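Local coordinates for protein putative cytochrome P450 154A1 (Streptomyces coelicolor, PDB 1ODO) that is a putative cytochrome P450, a haem protein of the mainly helical P450 fold that also binds 4-phenyl-1H-imidazole in a pocket beside the haem, at residues A15-E20 / A288-P293; D112-A117 / I153-G158; D127-L132 / V138-E143. All blocks are in the same frame, centred on the assembly; numbering follows the deposited sequence.

How the contacts relate
The three contacts do not touch one another in the P450 chain. Contact 1 joins the N-terminal helix 17-25 to the segment leading into strand 292-297, so it spans most of the sequence. Contacts 2 and 3 both fall within the residues between its two segments, and contact 3 in turn lies between the two segments of contact 2. Contacts 2 and 3 share the long helix 108-131, and their centres are about 22 Å apart. Contact 3 joins its end to strand 138-139 and helix 140-145; contact 2 packs it on helix 147-157, the next helix in the chain. The centre of contact 1 is about 30 Å from that of contact 2, across the middle of the chain, and about 28 Å from that of contact 3.

Contact 1. Residues A15-E20 / A288-P293. With HEM (protoporphyrin IX containing Fe), chain B.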
loop_
_atom_site.group_PDB
_atom_site.type_symbol
_atom_site.label_atom_id
_atom_site.label_comp_id
_atom_site.label_asym_id
_atom_site.label_seq_id
_atom_site.Cartn_x
_atom_site.Cartn_y
_atom_site.Cartn_z
ATOM N N ALA A 15 7.071 -0.035 -15.711
ATOM C CA ALA A 15 7.153 -1.117 -16.687
ATOM C C ALA A 15 8.030 -2.327 -16.367
ATOM O O ALA A 15 7.764 -3.425 -16.861
ATOM C CB ALA A 15 7.558 -0.542 -18.049
ATOM N N ASP A 16 9.067 -2.147 -15.558
ATOM C CA ASP A 16 9.942 -3.267 -15.226
ATOM C C ASP A 16 10.604 -3.038 -13.872
ATOM O O ASP A 16 11.789 -2.698 -13.798
ATOM C CB ASP A 16 11.009 -3.411 -16.315
ATOM C CG ASP A 16 11.888 -4.629 -16.121
ATOM O OD1 ASP A 16 11.658 -5.398 -15.164
ATOM O OD2 ASP A 16 12.813 -4.820 -16.937
ATOM N N HIS A 17 9.837 -3.241 -12.803
ATOM C CA HIS A 17 10.357 -3.040 -11.460
ATOM C C HIS A 17 11.475 -3.990 -11.042
ATOM O O HIS A 17 12.301 -3.628 -10.207
ATOM C CB HIS A 17 9.211 -3.056 -10.432
ATOM C CG HIS A 17 8.619 -4.409 -10.179
ATOM N ND1 HIS A 17 8.004 -5.153 -11.163
ATOM C CD2 HIS A 17 8.509 -5.130 -9.037
ATOM C CE1 HIS A 17 7.540 -6.275 -10.639
ATOM N NE2 HIS A 17 7.833 -6.285 -9.350
ATOM N N HIS A 18 11.515 -5.192 -11.614
ATOM C CA HIS A 18 12.571 -6.141 -11.253
ATOM C C HIS A 18 13.923 -5.600 -11.702
ATOM O O HIS A 18 14.910 -5.683 -10.971
ATOM C CB HIS A 18 12.346 -7.508 -11.899
ATOM C CG HIS A 18 11.163 -8.245 -11.357
ATOM N ND1 HIS A 18 10.828 -8.228 -10.021
ATOM C CD2 HIS A 18 10.260 -9.052 -11.962
ATOM C CE1 HIS A 18 9.769 -8.992 -9.825
ATOM N NE2 HIS A 18 9.405 -9.504 -10.987
ATOM N N THR A 19 13.978 -5.065 -12.916
ATOM C CA THR A 19 15.234 -4.519 -13.410
ATOM C C THR A 19 15.537 -3.274 -12.589
ATOM O O THR A 19 16.687 -3.003 -12.248
ATOM C CB THR A 19 15.148 -4.137 -14.895
ATOM O OG1 THR A 19 14.973 -5.323 -15.677
ATOM C CG2 THR A 19 16.429 -3.427 -15.340
ATOM N N GLU A 20 14.490 -2.521 -12.261
ATOM C CA GLU A 20 14.663 -1.307 -11.474
ATOM C C GLU A 20 15.329 -1.631 -10.132
ATOM O O GLU A 20 16.188 -0.882 -9.668
ATOM C CB GLU A 20 13.311 -0.632 -11.231
ATOM C CG GLU A 20 13.397 0.604 -10.341
ATOM C CD GLU A 20 12.053 1.266 -10.133
ATOM O OE1 GLU A 20 11.698 2.169 -10.924
ATOM O OE2 GLU A 20 11.347 0.871 -9.182
ATOM N N ALA A 288 3.191 -4.491 -2.183
ATOM C CA ALA A 288 2.264 -3.612 -2.901
ATOM C C ALA A 288 2.745 -2.181 -3.132
ATOM O O ALA A 288 2.333 -1.538 -4.102
ATOM C CB ALA A 288 0.906 -3.594 -2.185
ATOM N N VAL A 289 3.598 -1.678 -2.243
ATOM C CA VAL A 289 4.127 -0.320 -2.365
ATOM C C VAL A 289 5.641 -0.424 -2.560
ATOM O O VAL A 289 6.370 -0.796 -1.641
ATOM C CB VAL A 289 3.815 0.504 -1.101
ATOM C CG1 VAL A 289 4.457 1.883 -1.195
ATOM C CG2 VAL A 289 2.306 0.628 -0.939
ATOM N N LYS A 290 6.111 -0.089 -3.756
ATOM C CA LYS A 290 7.539 -0.165 -4.062
ATOM C C LYS A 290 8.426 0.957 -3.539
ATOM O O LYS A 290 9.566 0.715 -3.143
ATOM C CB LYS A 290 7.723 -0.292 -5.578
ATOM C CG LYS A 290 7.043 -1.528 -6.164
ATOM C CD LYS A 290 7.081 -1.525 -7.689
ATOM C CE LYS A 290 6.157 -0.460 -8.262
ATOM N NZ LYS A 290 6.176 -0.450 -9.757
ATOM N N HIS A 291 7.910 2.182 -3.556
ATOM C CA HIS A 291 8.662 3.349 -3.085
ATOM C C HIS A 291 7.693 4.203 -2.283
ATOM O O HIS A 291 6.516 4.310 -2.642
ATOM C CB HIS A 291 9.178 4.165 -4.274
ATOM C CG HIS A 291 10.050 3.392 -5.214
ATOM N ND1 HIS A 291 11.377 3.127 -4.956
ATOM C CD2 HIS A 291 9.782 2.835 -6.419
ATOM C CE1 HIS A 291 11.890 2.438 -5.961
ATOM N NE2 HIS A 291 10.941 2.247 -6.862
ATOM N N LEU A 292 8.186 4.835 -1.223
ATOM C CA LEU A 292 7.324 5.666 -0.390
ATOM C C LEU A 292 7.719 7.137 -0.305
ATOM O O LEU A 292 8.680 7.493 0.365
ATOM C CB LEU A 292 7.261 5.070 1.027
ATOM C CG LEU A 292 6.118 5.440 1.990
ATOM C CD1 LEU A 292 6.207 6.905 2.412
ATOM C CD2 LEU A 292 4.786 5.151 1.312
ATOM N N PRO A 293 6.989 8.010 -1.007
ATOM C CA PRO A 293 7.299 9.443 -0.956
ATOM C C PRO A 293 6.567 10.007 0.270
ATOM O O PRO A 293 5.399 9.695 0.480
ATOM C CB PRO A 293 6.721 9.962 -2.266
ATOM C CG PRO A 293 5.525 9.099 -2.462
ATOM C CD PRO A 293 6.001 7.717 -2.063
HETATM C CHA HEM B . 1.208 3.616 6.024
HETATM C CHB HEM B . -3.390 2.330 6.651
HETATM C CHC HEM B . -2.695 -1.547 3.859
HETATM C CHD HEM B . 1.883 -0.237 3.225
HETATM C C1A HEM B . -0.093 3.617 6.464
HETATM C C2A HEM B . -0.708 4.614 7.334
HETATM C C3A HEM B . -1.989 4.261 7.505
HETATM C C4A HEM B . -2.217 3.032 6.757
HETATM C CMA HEM B . -3.067 4.989 8.328
HETATM C CAA HEM B . 0.033 5.837 7.917
HETATM C CBA HEM B . 0.796 5.453 9.198
HETATM C CGA HEM B . 1.582 6.584 9.860
HETATM O O1A HEM B . 2.123 7.429 9.063
HETATM O O2A HEM B . 1.653 6.606 11.087
HETATM C C1B HEM B . -3.610 1.176 5.947
HETATM C C2B HEM B . -4.889 0.491 5.875
HETATM C C3B HEM B . -4.700 -0.606 5.088
HETATM C C4B HEM B . -3.316 -0.608 4.671
HETATM C CMB HEM B . -6.180 0.965 6.574
HETATM C CAB HEM B . -5.718 -1.685 4.670
HETATM C CBB HEM B . -6.250 -2.540 5.832
HETATM C C1C HEM B . -1.369 -1.529 3.449
HETATM C C2C HEM B . -0.763 -2.545 2.575
HETATM C C3C HEM B . 0.525 -2.175 2.391
HETATM C C4C HEM B . 0.720 -0.953 3.143
HETATM C CMC HEM B . -1.545 -3.773 2.012
HETATM C CAC HEM B . 1.663 -2.829 1.563
HETATM C CBC HEM B . 1.861 -4.341 1.725
HETATM C C1D HEM B . 2.112 0.920 3.916
HETATM C C2D HEM B . 3.361 1.646 3.954
HETATM C C3D HEM B . 3.172 2.737 4.734
HETATM C C4D HEM B . 1.804 2.685 5.197
HETATM C CMD HEM B . 4.642 1.222 3.209
HETATM C CAD HEM B . 4.214 3.827 5.031
HETATM C CBD HEM B . 5.397 3.464 5.935
HETATM C CGD HEM B . 6.287 4.687 6.002
HETATM O O1D HEM B . 7.383 4.657 5.429
HETATM O O2D HEM B . 5.823 5.680 6.608
HETATM N NA HEM B . -1.032 2.667 6.138
HETATM N NB HEM B . -2.664 0.487 5.196
HETATM N NC HEM B . -0.442 -0.574 3.784
HETATM N ND HEM B . 1.151 1.573 4.683
HETATM FE FE HEM B . -0.727 1.035 4.958
HETATM O O HOH W 1 8.774 0.445 -10.389
#
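The start of helix 17-25 meets the loop that runs into strand 292-297 of the mixed sheet through Glu20 and His291, and residues 288-293 also border the haem. His291 NE2 donates to Glu20 OE2 at 2.7 Å, and the bond is nearly straight (176°). The oxygen lies in the ring plane at the imidazole edge, but the N-H comes in above the carboxylate plane. The Glu20 chain is extended, with CG anti to the backbone N (chi1 177°), which carries the carboxylate out to the ring. His291 ND1 bonds to Ser318, so both ring nitrogens are held and the ring rotation is fixed. A water gives Glu20 OE2 a second bond (2.9 Å) and accepts from Lys290 NZ at 2.8 Å. Lys290 NZ also reaches Ser392 O. Lys290 CD packs on His17 CB at 3.8 Å, and the bend at chi3 (-71°) turns the end of the lysine toward the water and Ser392. His17 NE2 bonds to Glu286. Asp16 is the N-cap of the helix: its OD1 accepts from Thr19 N at 3.2 Å. On the haem side, Leu292 CG lies 3.7 Å from haem propionate O1D, and Ala288 CB 3.9 Å from haem CAC. Ala288 also touches helix 247-260, while Leu292 packs on Tyr319 of helix 319-322 and pairs by backbone with Ala317 of strand 314-317.

Contact 2. Residues D112-A117 / I153-G158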
loop_
_atom_site.group_PDB
_atom_site.type_symbol
_atom_site.label_atom_id
_atom_site.label_comp_id
_atom_site.label_asym_id
_atom_site.label_seq_id
_atom_site.Cartn_x
_atom_site.Cartn_y
_atom_site.Cartn_z
ATOM N N ASP A 112 -9.221 -8.795 15.621
ATOM C CA ASP A 112 -9.697 -10.139 15.933
ATOM C C ASP A 112 -11.224 -10.142 15.963
ATOM O O ASP A 112 -11.862 -11.074 15.478
ATOM C CB ASP A 112 -9.157 -10.599 17.290
ATOM C CG ASP A 112 -7.657 -10.823 17.276
ATOM O OD1 ASP A 112 -7.093 -11.126 18.349
ATOM O OD2 ASP A 112 -7.040 -10.700 16.197
ATOM N N ALA A 113 -11.800 -9.082 16.525
ATOM C CA ALA A 113 -13.251 -8.951 16.623
ATOM C C ALA A 113 -13.913 -8.825 15.253
ATOM O O ALA A 113 -15.093 -9.137 15.099
ATOM C CB ALA A 113 -13.607 -7.742 17.484
ATOM N N MET A 114 -13.149 -8.373 14.264
ATOM C CA MET A 114 -13.664 -8.207 12.907
ATOM C C MET A 114 -13.570 -9.473 12.061
ATOM O O MET A 114 -14.168 -9.548 10.990
ATOM C CB MET A 114 -12.890 -7.111 12.173
ATOM C CG MET A 114 -13.014 -5.725 12.745
ATOM S SD MET A 114 -12.015 -4.598 11.754
ATOM C CE MET A 114 -12.997 -4.538 10.239
ATOM N N ARG A 115 -12.816 -10.460 12.531
ATOM C CA ARG A 115 -12.662 -11.698 11.776
ATOM C C ARG A 115 -13.958 -12.292 11.224
ATOM O O ARG A 115 -14.047 -12.577 10.033
ATOM C CB ARG A 115 -11.909 -12.740 12.610
ATOM C CG ARG A 115 -11.539 -14.003 11.838
ATOM C CD ARG A 115 -10.587 -14.884 12.639
ATOM N NE ARG A 115 -9.246 -14.308 12.728
ATOM C CZ ARG A 115 -8.310 -14.440 11.790
ATOM N NH1 ARG A 115 -8.566 -15.138 10.689
ATOM N NH2 ARG A 115 -7.122 -13.869 11.948
ATOM N N PRO A 116 -14.983 -12.474 12.073
ATOM C CA PRO A 116 -16.242 -13.043 11.581
ATOM C C PRO A 116 -16.840 -12.253 10.420
ATOM O O PRO A 116 -17.287 -12.833 9.432
ATOM C CB PRO A 116 -17.137 -13.021 12.817
ATOM C CG PRO A 116 -16.155 -13.217 13.931
ATOM C CD PRO A 116 -15.040 -12.277 13.531
ATOM N N ALA A 117 -16.845 -10.930 10.543
ATOM C CA ALA A 117 -17.392 -10.083 9.492
ATOM C C ALA A 117 -16.571 -10.202 8.213
ATOM O O ALA A 117 -17.124 -10.324 7.122
ATOM C CB ALA A 117 -17.438 -8.626 9.955
ATOM N N ILE A 153 -13.086 -1.934 4.305
ATOM C CA ILE A 153 -12.912 -0.541 4.683
ATOM C C ILE A 153 -14.261 0.172 4.768
ATOM O O ILE A 153 -14.447 1.060 5.595
ATOM C CB ILE A 153 -11.982 0.204 3.688
ATOM C CG1 ILE A 153 -11.472 1.494 4.332
ATOM C CG2 ILE A 153 -12.721 0.514 2.394
ATOM C CD1 ILE A 153 -10.611 1.260 5.554
ATOM N N GLY A 154 -15.205 -0.228 3.916
ATOM C CA GLY A 154 -16.519 0.394 3.930
ATOM C C GLY A 154 -17.220 0.123 5.249
ATOM O O GLY A 154 -17.879 0.998 5.813
ATOM N N HIS A 155 -17.071 -1.103 5.739
ATOM C CA HIS A 155 -17.681 -1.515 6.997
ATOM C C HIS A 155 -17.007 -0.815 8.172
ATOM O O HIS A 155 -17.673 -0.292 9.064
ATOM C CB HIS A 155 -17.568 -3.038 7.140
ATOM C CG HIS A 155 -17.921 -3.552 8.500
ATOM N ND1 HIS A 155 -16.992 -3.682 9.510
ATOM C CD2 HIS A 155 -19.100 -3.967 9.018
ATOM C CE1 HIS A 155 -17.583 -4.160 10.590
ATOM N NE2 HIS A 155 -18.863 -4.341 10.318
ATOM N N LEU A 156 -15.680 -0.785 8.155
ATOM C CA LEU A 156 -14.914 -0.151 9.217
ATOM C C LEU A 156 -15.090 1.368 9.263
ATOM O O LEU A 156 -15.295 1.943 10.333
ATOM C CB LEU A 156 -13.433 -0.506 9.051
ATOM C CG LEU A 156 -12.437 -0.114 10.145
ATOM C CD1 LEU A 156 -11.169 -0.943 9.974
ATOM C CD2 LEU A 156 -12.125 1.371 10.071
ATOM N N MET A 157 -15.008 2.019 8.108
ATOM C CA MET A 157 -15.161 3.470 8.055
ATOM C C MET A 157 -16.622 3.913 8.019
ATOM O O MET A 157 -16.928 5.079 8.268
ATOM C CB MET A 157 -14.428 4.040 6.834
ATOM C CG MET A 157 -12.912 3.843 6.846
ATOM S SD MET A 157 -12.083 4.587 8.274
ATOM C CE MET A 157 -12.182 6.341 7.868
ATOM N N GLY A 158 -17.519 2.985 7.705
ATOM C CA GLY A 158 -18.932 3.315 7.648
ATOM C C GLY A 158 -19.318 4.078 6.394
ATOM O O GLY A 158 -20.078 5.051 6.454
#
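The imidazole of His155 meets the methyl end of Met114 at its edge: Met114 CE lies near the ring plane, 4.2 Å from His155 ND1. The contact buries ND1, and this nitrogen has no hydrogen-bond partner in the model. The His155 ring leans toward helix 108-131 because its CG is anti to the backbone N (chi1 169°).

The same methyl makes the apolar part of the contact. Met114 CE touches Leu156 CD1 at 4.0 Å, and Met114 SD is 4.2 Å from Leu156 CD1. The methionine runs across the leucine, nearly perpendicular to it. Met114 is bent at its last torsion (chi3 71°), which sets CE between His155 and Leu156. No hydrogen bond joins the segments, so this is a small van der Waals contact with one methyl at its centre. It runs from the exposed His155 to the buried Leu156.

Helix 108-131 thus packs on the end of helix 147-157. Leu156 also touches Leu359 of helix 357-374 and Met210 of helix 210-218; its side chain comes within about 6 Å of the haem. Met157 packs on helix 229-244, and Arg115 touches helix 357-374.

Contact 3. Residues D127-L132 / V138-E143; sequences DRLAEL and VDLRQE
Leu129, in the last turn of helix 108-131, packs tightly on Val138, Leu140 and the CB of Glu143, while the Glu143 carboxylate faces Arg128 in a looser, more exposed pairing. In the packed part, Leu129 uses both methyls. Its CD1 meets Leu140 CD1 at 4.1 Å, the side chains crossing at about a right angle. Leu129 CD2 rests on Glu143 CB at 3.7 Å and lies 4.1 Å from Val138 CG1. Leu129 has CG anti to the carbonyl carbon (chi1 -68°), and this brings the end of the side chain nearer to segment 138-143 than its CB direction alone suggests. Leu132, just past the helix end and partly exposed, sets CD2 against both branches of Val138. Its very close approach there is doubtful, because the other methyl of Leu132 clashes in the model.

The polar side is looser. Arg128, an exposed residue, reaches across with its guanidinium. Arg128 NH2 makes a long salt bridge of 3.5 Å to Glu143 OE1. The oxygen lies in the guanidinium plane, at its edge, but the carboxylate is turned 62° from that plane. The ion pair has no hydrogen bond, so it is probably mainly electrostatic.

Asp139 caps helix 140-145: its OD1 accepts from Arg141 N at 3.1 Å. The same OD1 also accepts from Leu401 N. Val138 pairs by backbone with Val403 of strand 402-404, in the three-stranded antiparallel sheet. Leu129 and Leu140 both pack on Leu371 of helix 357-374. Leu140 also touches Val255 of helix 247-260, and Arg141 forms a salt bridge to Asp252 of the same helix.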
loop_
_atom_site.group_PDB
_atom_site.type_symbol
_atom_site.label_atom_id
_atom_site.label_comp_id
_atom_site.label_asym_id
_atom_site.label_seq_id
_atom_site.Cartn_x
_atom_site.Cartn_y
_atom_site.Cartn_z
ATOM N N ASP A 127 -18.350 -17.238 -3.019
ATOM C CA ASP A 127 -19.574 -17.927 -3.424
ATOM C C ASP A 127 -19.997 -17.397 -4.791
ATOM O O ASP A 127 -20.410 -18.160 -5.666
ATOM C CB ASP A 127 -20.715 -17.675 -2.434
ATOM C CG ASP A 127 -20.551 -18.438 -1.140
ATOM O OD1 ASP A 127 -19.870 -19.483 -1.141
ATOM O OD2 ASP A 127 -21.124 -17.998 -0.124
ATOM N N ARG A 128 -19.895 -16.080 -4.964
ATOM C CA ARG A 128 -20.262 -15.439 -6.222
ATOM C C ARG A 128 -19.438 -16.001 -7.369
ATOM O O ARG A 128 -19.951 -16.220 -8.465
ATOM C CB ARG A 128 -20.046 -13.930 -6.136
ATOM C CG ARG A 128 -21.140 -13.174 -5.406
ATOM C CD ARG A 128 -20.705 -11.740 -5.160
ATOM N NE ARG A 128 -19.961 -11.199 -6.297
ATOM C CZ ARG A 128 -19.395 -9.996 -6.316
ATOM N NH1 ARG A 128 -19.488 -9.202 -5.257
ATOM N NH2 ARG A 128 -18.733 -9.587 -7.391
ATOM N N LEU A 129 -18.154 -16.223 -7.115
ATOM C CA LEU A 129 -17.263 -16.763 -8.132
ATOM C C LEU A 129 -17.770 -18.132 -8.563
ATOM O O LEU A 129 -17.729 -18.481 -9.739
ATOM C CB LEU A 129 -15.845 -16.911 -7.574
ATOM C CG LEU A 129 -15.065 -15.636 -7.250
ATOM C CD1 LEU A 129 -13.751 -15.997 -6.571
ATOM C CD2 LEU A 129 -14.808 -14.856 -8.526
ATOM N N ALA A 130 -18.246 -18.899 -7.589
ATOM C CA ALA A 130 -18.766 -20.240 -7.838
ATOM C C ALA A 130 -20.012 -20.255 -8.715
ATOM O O ALA A 130 -20.356 -21.288 -9.286
ATOM C CB ALA A 130 -19.059 -20.931 -6.513
ATOM N N GLU A 131 -20.686 -19.114 -8.822
ATOM C CA GLU A 131 -21.895 -19.020 -9.636
ATOM C C GLU A 131 -21.582 -18.609 -11.071
ATOM O O GLU A 131 -22.420 -18.751 -11.963
ATOM C CB GLU A 131 -22.868 -18.015 -9.018
ATOM C CG GLU A 131 -23.093 -18.215 -7.532
ATOM C CD GLU A 131 -24.057 -17.205 -6.941
ATOM O OE1 GLU A 131 -23.918 -15.995 -7.234
ATOM O OE2 GLU A 131 -24.954 -17.625 -6.172
ATOM N N LEU A 132 -20.377 -18.091 -11.289
ATOM C CA LEU A 132 -19.969 -17.663 -12.621
ATOM C C LEU A 132 -19.983 -18.836 -13.595
ATOM O O LEU A 132 -19.785 -19.986 -13.201
ATOM C CB LEU A 132 -18.568 -17.042 -12.574
ATOM C CG LEU A 132 -18.449 -15.547 -12.251
ATOM C CD1 LEU A 132 -19.348 -15.174 -11.094
ATOM C CD2 LEU A 132 -17.000 -15.221 -11.928
ATOM N N VAL A 138 -12.086 -15.697 -15.627
ATOM C CA VAL A 138 -12.532 -14.719 -14.645
ATOM C C VAL A 138 -11.361 -13.833 -14.226
ATOM O O VAL A 138 -10.289 -14.339 -13.898
ATOM C CB VAL A 138 -13.086 -15.425 -13.384
ATOM C CG1 VAL A 138 -13.469 -14.402 -12.329
ATOM C CG2 VAL A 138 -14.291 -16.283 -13.757
ATOM N N ASP A 139 -11.553 -12.518 -14.252
ATOM C CA ASP A 139 -10.475 -11.613 -13.854
ATOM C C ASP A 139 -10.568 -11.515 -12.333
ATOM O O ASP A 139 -11.355 -10.738 -11.795
ATOM C CB ASP A 139 -10.651 -10.230 -14.475
ATOM C CG ASP A 139 -9.498 -9.299 -14.139
ATOM O OD1 ASP A 139 -8.695 -9.651 -13.250
ATOM O OD2 ASP A 139 -9.398 -8.216 -14.751
ATOM N N LEU A 140 -9.760 -12.316 -11.652
ATOM C CA LEU A 140 -9.738 -12.348 -10.196
ATOM C C LEU A 140 -9.454 -11.000 -9.537
ATOM O O LEU A 140 -9.892 -10.748 -8.412
ATOM C CB LEU A 140 -8.718 -13.389 -9.727
ATOM C CG LEU A 140 -9.024 -14.084 -8.401
ATOM C CD1 LEU A 140 -10.330 -14.871 -8.525
ATOM C CD2 LEU A 140 -7.878 -15.020 -8.042
ATOM N N ARG A 141 -8.724 -10.134 -10.230
ATOM C CA ARG A 141 -8.411 -8.827 -9.673
ATOM C C ARG A 141 -9.704 -8.034 -9.485
ATOM O O ARG A 141 -9.926 -7.425 -8.438
ATOM C CB ARG A 141 -7.444 -8.072 -10.598
ATOM C CG ARG A 141 -6.916 -6.763 -10.008
ATOM C CD ARG A 141 -5.873 -6.107 -10.913
ATOM N NE ARG A 141 -5.513 -4.773 -10.435
ATOM C CZ ARG A 141 -4.635 -4.528 -9.467
ATOM N NH1 ARG A 141 -4.000 -5.525 -8.866
ATOM N NH2 ARG A 141 -4.411 -3.280 -9.080
ATOM N N GLN A 142 -10.571 -8.069 -10.493
ATOM C CA GLN A 142 -11.838 -7.351 -10.428
ATOM C C GLN A 142 -12.933 -8.057 -9.626
ATOM O O GLN A 142 -13.760 -7.401 -8.996
ATOM C CB GLN A 142 -12.370 -7.088 -11.841
ATOM C CG GLN A 142 -11.505 -6.171 -12.694
ATOM C CD GLN A 142 -11.275 -4.821 -12.045
ATOM O OE1 GLN A 142 -12.210 -4.192 -11.548
ATOM N NE2 GLN A 142 -10.027 -4.365 -12.050
ATOM N N GLU A 143 -12.940 -9.386 -9.641
ATOM C CA GLU A 143 -13.958 -10.137 -8.913
ATOM C C GLU A 143 -13.668 -10.504 -7.461
ATOM O O GLU A 143 -14.578 -10.918 -6.739
ATOM C CB GLU A 143 -14.323 -11.400 -9.701
ATOM C CG GLU A 143 -14.838 -11.109 -11.108
ATOM C CD GLU A 143 -15.950 -10.072 -11.113
ATOM O OE1 GLU A 143 -16.918 -10.239 -10.346
ATOM O OE2 GLU A 143 -15.856 -9.089 -11.882
#